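Local structure of carboxynorspermidine decarboxylase (Campylobacter jejuni subsp. jejuni 81116, 3N29) at residues Asn154-Ser165 against Glu213-Lys225. The protein probably catalyses the pyridoxal-phosphate-dependent decarboxylation of carboxynorspermidine to the polyamine norspermidine. Residues are numbered along the deposited sequence; the frame is centred on the assembly and turned at random.
Sequences NSLGLRCNVEFS and EAVLKVFEEKFGK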
loop_
_atom_site.group_PDB
_atom_site.type_symbol
_atom_site.label_atom_id
_atom_site.label_comp_id
_atom_site.label_asym_id
_atom_site.label_seq_id
_atom_site.Cartn_x
_atom_site.Cartn_y
_atom_site.Cartn_z
ATOM N N ASN A 154 -29.121 -18.520 -2.144
ATOM C CA ASN A 154 -27.843 -18.558 -2.830
ATOM C C ASN A 154 -27.365 -19.999 -2.995
ATOM O O ASN A 154 -27.710 -20.862 -2.198
ATOM C CB ASN A 154 -26.817 -17.826 -1.966
ATOM C CG ASN A 154 -27.326 -16.488 -1.472
ATOM O OD1 ASN A 154 -27.697 -16.343 -0.302
ATOM N ND2 ASN A 154 -27.314 -15.512 -2.329
ATOM N N SER A 155 -26.490 -20.232 -3.958
ATOM C CA SER A 155 -25.865 -21.532 -4.133
ATOM C C SER A 155 -24.586 -21.541 -3.337
ATOM O O SER A 155 -23.706 -20.680 -3.506
ATOM C CB SER A 155 -25.529 -21.735 -5.597
ATOM O OG SER A 155 -25.117 -23.045 -5.862
ATOM N N LEU A 156 -24.494 -22.502 -2.466
ATOM C CA LEU A 156 -23.486 -22.488 -1.412
ATOM C C LEU A 156 -22.383 -23.437 -1.786
ATOM O O LEU A 156 -22.609 -24.578 -2.260
ATOM C CB LEU A 156 -24.086 -22.885 -0.077
ATOM C CG LEU A 156 -25.245 -22.075 0.483
ATOM C CD1 LEU A 156 -25.590 -22.701 1.860
ATOM C CD2 LEU A 156 -24.941 -20.561 0.547
ATOM N N GLY A 157 -21.159 -22.956 -1.610
ATOM C CA GLY A 157 -19.976 -23.783 -1.834
ATOM C C GLY A 157 -19.063 -23.763 -0.624
ATOM O O GLY A 157 -19.204 -22.906 0.286
ATOM N N LEU A 158 -18.125 -24.700 -0.610
ATOM C CA LEU A 158 -17.024 -24.715 0.356
ATOM C C LEU A 158 -15.666 -24.683 -0.320
ATOM O O LEU A 158 -15.435 -25.390 -1.317
ATOM C CB LEU A 158 -17.079 -25.955 1.233
ATOM C CG LEU A 158 -18.366 -26.117 2.065
ATOM C CD1 LEU A 158 -18.472 -27.539 2.599
ATOM C CD2 LEU A 158 -18.525 -25.046 3.206
ATOM N N ARG A 159 -14.741 -23.935 0.277
ATOM C CA ARG A 159 -13.395 -23.883 -0.232
ATOM C C ARG A 159 -12.589 -25.026 0.370
ATOM O O ARG A 159 -12.658 -25.281 1.568
ATOM C CB ARG A 159 -12.736 -22.547 0.044
ATOM C CG ARG A 159 -11.298 -22.577 -0.418
ATOM C CD ARG A 159 -10.688 -21.207 -0.490
ATOM N NE ARG A 159 -9.327 -21.163 -1.022
ATOM C CZ ARG A 159 -8.611 -20.047 -1.164
ATOM N NH1 ARG A 159 -9.103 -18.882 -0.768
ATOM N NH2 ARG A 159 -7.391 -20.084 -1.684
ATOM N N CYS A 160 -11.845 -25.706 -0.484
ATOM C CA CYS A 160 -11.064 -26.902 -0.148
ATOM C C CYS A 160 -9.580 -26.526 -0.089
ATOM O O CYS A 160 -9.063 -25.859 -1.000
ATOM C CB CYS A 160 -11.264 -27.902 -1.245
ATOM S SG CYS A 160 -13.005 -28.425 -1.345
ATOM N N ASN A 161 -8.912 -26.934 0.976
ATOM C CA ASN A 161 -7.487 -26.705 1.141
ATOM C C ASN A 161 -6.842 -27.887 0.452
ATOM O O ASN A 161 -6.885 -28.964 0.948
ATOM C CB ASN A 161 -7.099 -26.658 2.616
ATOM C CG ASN A 161 -5.614 -26.463 2.821
ATOM O OD1 ASN A 161 -4.831 -26.730 1.896
ATOM N ND2 ASN A 161 -5.193 -26.009 4.059
ATOM N N VAL A 162 -6.246 -27.702 -0.700
ATOM C CA VAL A 162 -5.731 -28.863 -1.396
ATOM C C VAL A 162 -4.395 -29.359 -0.862
ATOM O O VAL A 162 -4.071 -30.567 -1.036
ATOM C CB VAL A 162 -5.727 -28.626 -2.880
ATOM C CG1 VAL A 162 -5.013 -29.759 -3.604
ATOM C CG2 VAL A 162 -7.182 -28.521 -3.310
ATOM N N GLU A 163 -3.661 -28.499 -0.125
ATOM C CA GLU A 163 -2.426 -28.947 0.581
ATOM C C GLU A 163 -1.362 -29.467 -0.403
ATOM O O GLU A 163 -1.028 -30.653 -0.429
ATOM C CB GLU A 163 -2.717 -30.046 1.630
ATOM C CG GLU A 163 -3.593 -29.672 2.858
ATOM C CD GLU A 163 -3.537 -30.760 3.955
ATOM O OE1 GLU A 163 -4.404 -31.697 4.012
ATOM O OE2 GLU A 163 -2.577 -30.685 4.749
ATOM N N PHE A 164 -0.822 -28.562 -1.200
ATOM C CA PHE A 164 0.092 -28.943 -2.263
ATOM C C PHE A 164 1.135 -27.843 -2.533
ATOM O O PHE A 164 0.894 -26.670 -2.252
ATOM C CB PHE A 164 -0.726 -29.291 -3.521
ATOM C CG PHE A 164 0.081 -29.963 -4.603
ATOM C CD1 PHE A 164 0.862 -31.098 -4.310
ATOM C CD2 PHE A 164 0.067 -29.460 -5.910
ATOM C CE1 PHE A 164 1.616 -31.726 -5.300
ATOM C CE2 PHE A 164 0.826 -30.072 -6.902
ATOM C CZ PHE A 164 1.607 -31.222 -6.595
ATOM N N SER A 165 2.305 -28.240 -3.046
ATOM C CA SER A 165 3.378 -27.298 -3.393
ATOM C C SER A 165 3.071 -26.640 -4.740
ATOM O O SER A 165 3.804 -25.763 -5.198
ATOM C CB SER A 165 4.721 -28.029 -3.471
ATOM O OG SER A 165 4.748 -28.914 -4.588
ATOM N N GLU A 213 -3.298 -29.098 -13.857
ATOM C CA GLU A 213 -3.316 -30.583 -13.929
ATOM C C GLU A 213 -2.787 -31.261 -12.617
ATOM O O GLU A 213 -3.506 -32.060 -12.013
ATOM C CB GLU A 213 -2.591 -31.082 -15.174
ATOM C CG GLU A 213 -2.463 -32.569 -15.228
ATOM C CD GLU A 213 -2.044 -33.097 -16.547
ATOM O OE1 GLU A 213 -0.908 -32.802 -16.995
ATOM O OE2 GLU A 213 -2.878 -33.848 -17.132
ATOM N N ALA A 214 -1.605 -30.853 -12.136
ATOM C CA ALA A 214 -1.028 -31.381 -10.871
ATOM C C ALA A 214 -1.949 -31.111 -9.689
ATOM O O ALA A 214 -2.159 -32.003 -8.883
ATOM C CB ALA A 214 0.338 -30.794 -10.592
ATOM N N VAL A 215 -2.546 -29.928 -9.612
ATOM C CA VAL A 215 -3.505 -29.611 -8.510
ATOM C C VAL A 215 -4.790 -30.441 -8.619
ATOM O O VAL A 215 -5.281 -30.982 -7.615
ATOM C CB VAL A 215 -3.859 -28.071 -8.355
ATOM C CG1 VAL A 215 -4.911 -27.886 -7.251
ATOM C CG2 VAL A 215 -2.605 -27.244 -7.958
ATOM N N LEU A 216 -5.298 -30.623 -9.842
ATOM C CA LEU A 216 -6.541 -31.413 -10.028
ATOM C C LEU A 216 -6.320 -32.823 -9.621
ATOM O O LEU A 216 -7.188 -33.454 -9.001
ATOM C CB LEU A 216 -7.041 -31.390 -11.485
ATOM C CG LEU A 216 -7.754 -30.081 -11.811
ATOM C CD1 LEU A 216 -8.011 -30.000 -13.337
ATOM C CD2 LEU A 216 -9.059 -29.914 -11.083
ATOM N N LYS A 217 -5.157 -33.354 -9.971
ATOM C CA LYS A 217 -4.843 -34.709 -9.525
ATOM C C LYS A 217 -4.941 -34.860 -8.004
ATOM O O LYS A 217 -5.531 -35.866 -7.515
ATOM C CB LYS A 217 -3.483 -35.166 -10.033
ATOM C CG LYS A 217 -3.420 -35.299 -11.566
ATOM C CD LYS A 217 -2.145 -36.026 -12.041
ATOM C CE LYS A 217 -1.907 -35.713 -13.503
ATOM N NZ LYS A 217 -0.901 -36.529 -14.223
ATOM N N VAL A 218 -4.379 -33.887 -7.263
ATOM C CA VAL A 218 -4.409 -33.920 -5.801
ATOM C C VAL A 218 -5.827 -33.660 -5.258
ATOM O O VAL A 218 -6.308 -34.319 -4.346
ATOM C CB VAL A 218 -3.389 -32.934 -5.195
ATOM C CG1 VAL A 218 -3.473 -32.975 -3.634
ATOM C CG2 VAL A 218 -2.003 -33.257 -5.685
ATOM N N PHE A 219 -6.519 -32.722 -5.859
ATOM C CA PHE A 219 -7.912 -32.454 -5.487
ATOM C C PHE A 219 -8.836 -33.671 -5.665
ATOM O O PHE A 219 -9.671 -33.964 -4.778
ATOM C CB PHE A 219 -8.395 -31.289 -6.316
ATOM C CG PHE A 219 -9.844 -30.919 -6.093
ATOM C CD1 PHE A 219 -10.275 -30.426 -4.877
ATOM C CD2 PHE A 219 -10.764 -31.026 -7.134
ATOM C CE1 PHE A 219 -11.639 -30.049 -4.683
ATOM C CE2 PHE A 219 -12.116 -30.649 -6.966
ATOM C CZ PHE A 219 -12.561 -30.172 -5.732
ATOM N N GLU A 220 -8.725 -34.372 -6.802
ATOM C CA GLU A 220 -9.549 -35.572 -6.985
ATOM C C GLU A 220 -9.158 -36.705 -6.050
ATOM O O GLU A 220 -10.008 -37.456 -5.563
ATOM C CB GLU A 220 -9.512 -36.054 -8.449
ATOM C CG GLU A 220 -10.024 -35.002 -9.390
ATOM C CD GLU A 220 -10.094 -35.518 -10.829
ATOM O OE1 GLU A 220 -10.703 -36.571 -11.025
ATOM O OE2 GLU A 220 -9.541 -34.866 -11.728
ATOM N N GLU A 221 -7.870 -36.815 -5.775
ATOM C CA GLU A 221 -7.415 -37.868 -4.899
ATOM C C GLU A 221 -7.999 -37.628 -3.486
ATOM O O GLU A 221 -8.562 -38.551 -2.905
ATOM C CB GLU A 221 -5.901 -37.927 -4.905
ATOM C CG GLU A 221 -5.319 -39.187 -4.362
ATOM C CD GLU A 221 -4.118 -38.891 -3.491
ATOM O OE1 GLU A 221 -3.007 -39.341 -3.829
ATOM O OE2 GLU A 221 -4.284 -38.169 -2.479
ATOM N N LYS A 222 -7.916 -36.406 -2.976
ATOM C CA LYS A 222 -8.348 -36.135 -1.617
ATOM C C LYS A 222 -9.853 -35.861 -1.423
ATOM O O LYS A 222 -10.403 -36.176 -0.360
ATOM C CB LYS A 222 -7.547 -34.962 -1.024
ATOM C CG LYS A 222 -6.116 -35.275 -0.602
ATOM C CD LYS A 222 -5.360 -33.925 -0.237
ATOM C CE LYS A 222 -4.108 -34.099 0.674
ATOM N NZ LYS A 222 -2.872 -33.397 0.146
ATOM N N PHE A 223 -10.502 -35.219 -2.381
ATOM C CA PHE A 223 -11.887 -34.767 -2.211
ATOM C C PHE A 223 -12.859 -35.473 -3.185
ATOM O O PHE A 223 -14.069 -35.207 -3.166
ATOM C CB PHE A 223 -11.977 -33.267 -2.428
ATOM C CG PHE A 223 -11.196 -32.428 -1.437
ATOM C CD1 PHE A 223 -11.828 -31.833 -0.347
ATOM C CD2 PHE A 223 -9.846 -32.215 -1.621
ATOM C CE1 PHE A 223 -11.114 -31.040 0.563
ATOM C CE2 PHE A 223 -9.098 -31.436 -0.715
ATOM C CZ PHE A 223 -9.757 -30.847 0.385
ATOM N N GLY A 224 -12.299 -36.346 -4.002
ATOM C CA GLY A 224 -12.994 -37.166 -5.022
ATOM C C GLY A 224 -14.343 -37.719 -4.677
ATOM O O GLY A 224 -15.281 -37.616 -5.479
ATOM N N LYS A 225 -14.452 -38.275 -3.479
ATOM C CA LYS A 225 -15.675 -38.946 -3.053
ATOM C C LYS A 225 -16.857 -37.972 -2.853
ATOM O O LYS A 225 -18.012 -38.396 -2.860
ATOM C CB LYS A 225 -15.416 -39.809 -1.802
ATOM C CG LYS A 225 -15.671 -39.140 -0.483
ATOM C CD LYS A 225 -15.071 -39.915 0.707
ATOM C CE LYS A 225 -16.058 -40.844 1.377
ATOM N NZ LYS A 225 -15.665 -41.013 2.828
#
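With chi1 of 172°, Val162 swings CG1 opposite its own backbone N and onto Val218, while CG2 is left facing the aromatic residues Phe219 and Phe223 one turn apart on the helix. Phe164, whose CG likewise lies trans to N (chi1 -168°), lays its ring over Val218. The two branches of Val218 are thereby shared: CG1 touches Val162 CG1 at 3.6 Å, and CG2 stands over the middle of the Phe164 ring in a CH-pi contact, 3.9 Å from the centroid. Beta-branched valine suits this place because one short side chain offers methyls to two neighbours. At the rim of that ring, Val215 CG2 lies near its plane, and the small Ala214 lets the ring come close to the helix: Ala214 CB lies 3.8 Å from Phe164 CE2.

At the other end, Cys160 packs into the corner formed by Phe219 and Phe223. Its CB sits over one face of Phe223, 3.6 Å from Phe223 CE1. Its SG touches both rings, oblique to Phe223 and in the plane of Phe219 at its edge, where it is 4.0 Å from Phe219 CE1; so short a side chain lets both CB and the polarisable sulfur reach the rings. Asn161 O approaches the edge of Phe223, 3.5 Å from Phe223 CZ. Lys222 bends near its end to bring NZ to Val162 O, a weak hydrogen bond of 3.3 Å, and its long chain spans the distance from the helix to this loop carbonyl.

The contact joins the chain as it leaves strand 155-159, fifth in the eight-stranded beta/alpha barrel, to helix 209-223, which follows the sixth strand, 198-200. Leu199 of that strand touches both Cys160 and Phe219, and helix 248-262, following the seventh strand, 232-234, packs Phe258 against Phe219.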